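Local structure of O-methyltransferase family 2 (Planctopirus limnophila, 5I2H) at residues A[61-64]-A[65-68]; A[328-332]-A[333-337]. The protein probably transfers methyl groups from S-adenosyl-L-methionine to hydroxyl groups of small molecules, and is seen here with the flavone apigenin bound. All coordinates share one frame; numbering follows the deposited sequence.

Both contacts are partly buried helix starts capped by a serine. Contact 1 opens helix 64-76 in the dimerisation domain; contact 2 opens helix 332-341 in the methyltransferase domain. The centre of contact 2 is nearer the middle of the chain, about 10 Å against about 18 Å. It has buried tyrosines but also two exposed residues, while contact 1 has none exposed among its touching residues. The contact centres are about 17 Å apart, and Q68 packs on R328 between them. Between its segments contact 1 has neutral donors; its salt bridges go outside, R65 to D129 and E64 to R277, which also binds E334. Contact 2 has a capping box, an internal salt bridge and a tyrosine pair.

Contact 1: residues A[61-64]-A[65-68]; sequences VLSE and RATQ
S63 is the N-cap of helix 64-76, in the winged-helix-like dimerisation domain, and its OG accepts from A66 N. V61, at positive phi, ends helix 53-60 in a Schellman motif; three residues later helix 64-76 begins. The capping bond from A66 N to S63 OG is 3.0 Å long and nearly straight at 164°. S63 OG sits between its own backbone N and carbonyl carbon (chi1 67°), which turns it back over the first helical turn. The same hydroxyl is bonded to D129. That aspartate also forms a salt bridge with R65, whose NH1 reaches the carbonyl oxygens of T325 and G327.

S63 O is gripped twice by T67. The backbone N and the hydroxyl OG1 come from opposite faces of the carbonyl plane, each at 2.9 Å. Q68 N closes the next helical bond on E64 O.

The polar side chains pair one turn apart. Q68 NE2 gives a bond to E64 OE2 at 2.9 Å. The carboxylate and amide planes stand nearly perpendicular, 86° apart. The oxygen is met from above the carboxylate plane, while it lies close to the plane of the amide. OE2 also takes a salt bridge from R277. With an alanine at E64, the Q68 amide is likely to be freer to turn, and R277 would lose this carboxylate.

Apolar packing is slight, with L62 CB 4.1 Å from A66 CB. L62 CB also lies against a polar atom, T67 OG1, at 3.3 Å.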
# COMPACT_ATOMS: atom_id res chain seq x y z
N VAL A 61 2.65 -20.79 16.00
CA VAL A 61 4.00 -21.36 15.97
C VAL A 61 4.96 -20.36 15.31
O VAL A 61 5.60 -20.65 14.29
CB VAL A 61 4.02 -22.78 15.34
CG1 VAL A 61 3.01 -23.64 16.05
CG2 VAL A 61 3.70 -22.85 13.85
N LEU A 62 5.09 -19.19 15.93
CA LEU A 62 5.94 -18.11 15.44
C LEU A 62 6.83 -17.61 16.56
O LEU A 62 6.50 -17.72 17.74
CB LEU A 62 5.11 -16.93 14.87
CG LEU A 62 4.24 -17.13 13.62
CD1 LEU A 62 3.44 -15.83 13.32
CD2 LEU A 62 5.08 -17.53 12.42
N SER A 63 7.97 -17.03 16.17
CA SER A 63 8.83 -16.37 17.14
C SER A 63 8.11 -15.17 17.75
O SER A 63 7.10 -14.70 17.24
CB SER A 63 10.13 -15.91 16.47
OG SER A 63 9.88 -14.88 15.51
N GLU A 64 8.66 -14.70 18.87
CA GLU A 64 8.18 -13.46 19.48
C GLU A 64 8.25 -12.32 18.49
O GLU A 64 7.29 -11.53 18.38
CB GLU A 64 9.01 -13.10 20.72
CG GLU A 64 8.37 -12.02 21.63
CD GLU A 64 8.85 -10.55 21.41
OE1 GLU A 64 9.80 -10.29 20.60
OE2 GLU A 64 8.26 -9.63 22.06
N ARG A 65 9.35 -12.20 17.76
CA ARG A 65 9.49 -11.08 16.84
C ARG A 65 8.46 -11.19 15.72
O ARG A 65 7.77 -10.21 15.40
CB ARG A 65 10.91 -11.02 16.26
CG ARG A 65 11.11 -9.80 15.32
CD ARG A 65 12.55 -9.68 14.80
NE ARG A 65 12.93 -10.81 13.97
CZ ARG A 65 13.37 -10.71 12.72
NH1 ARG A 65 13.49 -9.51 12.13
NH2 ARG A 65 13.73 -11.81 12.07
N ALA A 66 8.33 -12.38 15.12
CA ALA A 66 7.37 -12.54 14.03
C ALA A 66 5.96 -12.27 14.52
O ALA A 66 5.15 -11.63 13.81
CB ALA A 66 7.46 -13.95 13.44
N THR A 67 5.63 -12.73 15.73
CA THR A 67 4.28 -12.50 16.23
C THR A 67 4.04 -11.01 16.48
O THR A 67 2.96 -10.48 16.15
CB THR A 67 4.01 -13.34 17.48
OG1 THR A 67 4.25 -14.72 17.19
CG2 THR A 67 2.54 -13.19 17.91
N GLN A 68 5.05 -10.31 17.02
CA GLN A 68 4.90 -8.88 17.27
C GLN A 68 4.68 -8.12 15.98
O GLN A 68 3.81 -7.24 15.93
CB GLN A 68 6.11 -8.27 18.00
CG GLN A 68 6.33 -8.69 19.42
CD GLN A 68 5.50 -7.92 20.44
OE1 GLN A 68 4.45 -7.37 20.14
NE2 GLN A 68 6.01 -7.86 21.67

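Contact 2: residues A[328-332]-A[333-337]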
# COMPACT_ATOMS: atom_id res chain seq x y z
N ARG A 328 13.12 -4.93 13.95
CA ARG A 328 11.82 -4.39 13.61
C ARG A 328 11.80 -2.96 14.13
O ARG A 328 12.76 -2.51 14.78
CB ARG A 328 10.69 -5.22 14.24
CG ARG A 328 10.75 -5.26 15.81
CD ARG A 328 9.33 -5.52 16.39
NE ARG A 328 9.31 -5.83 17.82
CZ ARG A 328 9.03 -4.96 18.79
NH1 ARG A 328 8.71 -3.69 18.50
NH2 ARG A 328 9.08 -5.36 20.06
N ALA A 329 10.72 -2.22 13.83
CA ALA A 329 10.57 -0.92 14.49
C ALA A 329 10.26 -1.15 15.96
O ALA A 329 9.59 -2.13 16.33
CB ALA A 329 9.46 -0.09 13.83
N TYR A 330 10.74 -0.22 16.80
CA TYR A 330 10.55 -0.27 18.24
C TYR A 330 9.83 0.99 18.72
O TYR A 330 9.77 2.00 18.01
CB TYR A 330 11.91 -0.43 18.97
CG TYR A 330 12.57 -1.76 18.70
CD1 TYR A 330 12.02 -2.94 19.21
CD2 TYR A 330 13.74 -1.85 17.94
CE1 TYR A 330 12.63 -4.20 18.96
CE2 TYR A 330 14.34 -3.07 17.70
CZ TYR A 330 13.78 -4.25 18.21
OH TYR A 330 14.38 -5.46 17.96
N SER A 331 9.29 0.94 19.95
CA SER A 331 8.62 2.09 20.55
C SER A 331 9.60 2.91 21.40
O SER A 331 10.69 2.46 21.74
CB SER A 331 7.47 1.64 21.46
OG SER A 331 8.01 0.90 22.56
N LEU A 332 9.19 4.14 21.75
CA LEU A 332 10.00 4.95 22.65
C LEU A 332 10.20 4.23 23.97
O LEU A 332 11.32 4.22 24.52
CB LEU A 332 9.37 6.32 22.89
CG LEU A 332 10.16 7.31 23.79
CD1 LEU A 332 11.56 7.62 23.28
CD2 LEU A 332 9.41 8.63 23.95
N GLU A 333 9.15 3.55 24.47
CA GLU A 333 9.26 2.83 25.73
C GLU A 333 10.32 1.73 25.63
O GLU A 333 11.12 1.53 26.56
CB GLU A 333 7.89 2.27 26.11
CG GLU A 333 7.87 1.33 27.28
CD GLU A 333 6.43 0.86 27.59
OE1 GLU A 333 5.49 1.69 27.55
OE2 GLU A 333 6.24 -0.35 27.85
N GLU A 334 10.41 1.06 24.46
CA GLU A 334 11.43 0.03 24.27
C GLU A 334 12.84 0.64 24.25
O GLU A 334 13.73 0.17 24.96
CB GLU A 334 11.12 -0.78 23.01
CG GLU A 334 9.89 -1.68 23.25
CD GLU A 334 9.38 -2.43 22.02
OE1 GLU A 334 9.38 -1.83 20.91
OE2 GLU A 334 8.97 -3.61 22.19
N TYR A 335 13.04 1.70 23.47
CA TYR A 335 14.34 2.39 23.52
C TYR A 335 14.68 2.85 24.95
O TYR A 335 15.82 2.66 25.41
CB TYR A 335 14.35 3.58 22.55
CG TYR A 335 14.42 3.12 21.12
CD1 TYR A 335 15.55 2.45 20.65
CD2 TYR A 335 13.35 3.33 20.25
CE1 TYR A 335 15.63 1.98 19.35
CE2 TYR A 335 13.42 2.90 18.91
CZ TYR A 335 14.57 2.22 18.48
OH TYR A 335 14.63 1.72 17.20
N ARG A 336 13.70 3.39 25.68
CA ARG A 336 13.98 3.87 27.03
C ARG A 336 14.34 2.72 27.97
O ARG A 336 15.16 2.91 28.88
CB ARG A 336 12.80 4.67 27.57
CG ARG A 336 12.66 6.04 26.94
CD ARG A 336 11.75 6.94 27.74
NE ARG A 336 12.34 7.17 29.07
CZ ARG A 336 11.80 7.89 30.04
NH1 ARG A 336 10.63 8.50 29.87
NH2 ARG A 336 12.45 8.00 31.20
N GLY A 337 13.84 1.52 27.70
CA GLY A 337 14.27 0.36 28.46
C GLY A 337 15.75 0.08 28.30
O GLY A 337 16.46 -0.13 29.28
O HOH W 1 12.45 1.87 15.60
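R328 meets E334 end-on, with one guanidinium nitrogen for each carboxylate oxygen. R328 NH2 to E334 OE2 is 2.8 Å and lies close to the guanidinium plane. R328 NH1 to E334 OE1 is longer, 3.1 Å, and tilted from that plane. NH1 also bonds A329 O, which helps fix the rotation of the group. R328 starts with CG between its backbone N and carbonyl carbon (chi1 60°), then runs extended to NE, and this carries the guanidinium along the loop to the glutamate. Y330 CD1 lies above one face of the guanidinium, offset toward its rim.

E334 has CG beside its own backbone N (chi1 -71°) and an extended chain beyond. Its carboxylate therefore reaches back before the helix start. There E334 OE1 accepts from S331 N at 2.9 Å on its anti side, while OE1 offers its syn lone pair to R328 NH1. OE2 has a second arginine, R277. Two nearby arginines are likely to favour the charged carboxylate.

The tyrosines cross at about a right angle. The edge of Y330 points to the face of Y335 in an offset edge-to-face pair, centroids 6.0 Å apart. Y330 CB also rests 3.7 Å from Y335 CE2. A water accepts from both Y335 OH and Y330 N. Y330 OH bonds the carbonyl of W275.

S331 OG, between its backbone N and carbonyl carbon, accepts from E334 N at 3.1 Å. With the return bond from S331 N to E334 OE1, this is the reciprocal pattern of a capping box, here at the N-terminus of helix 332-341.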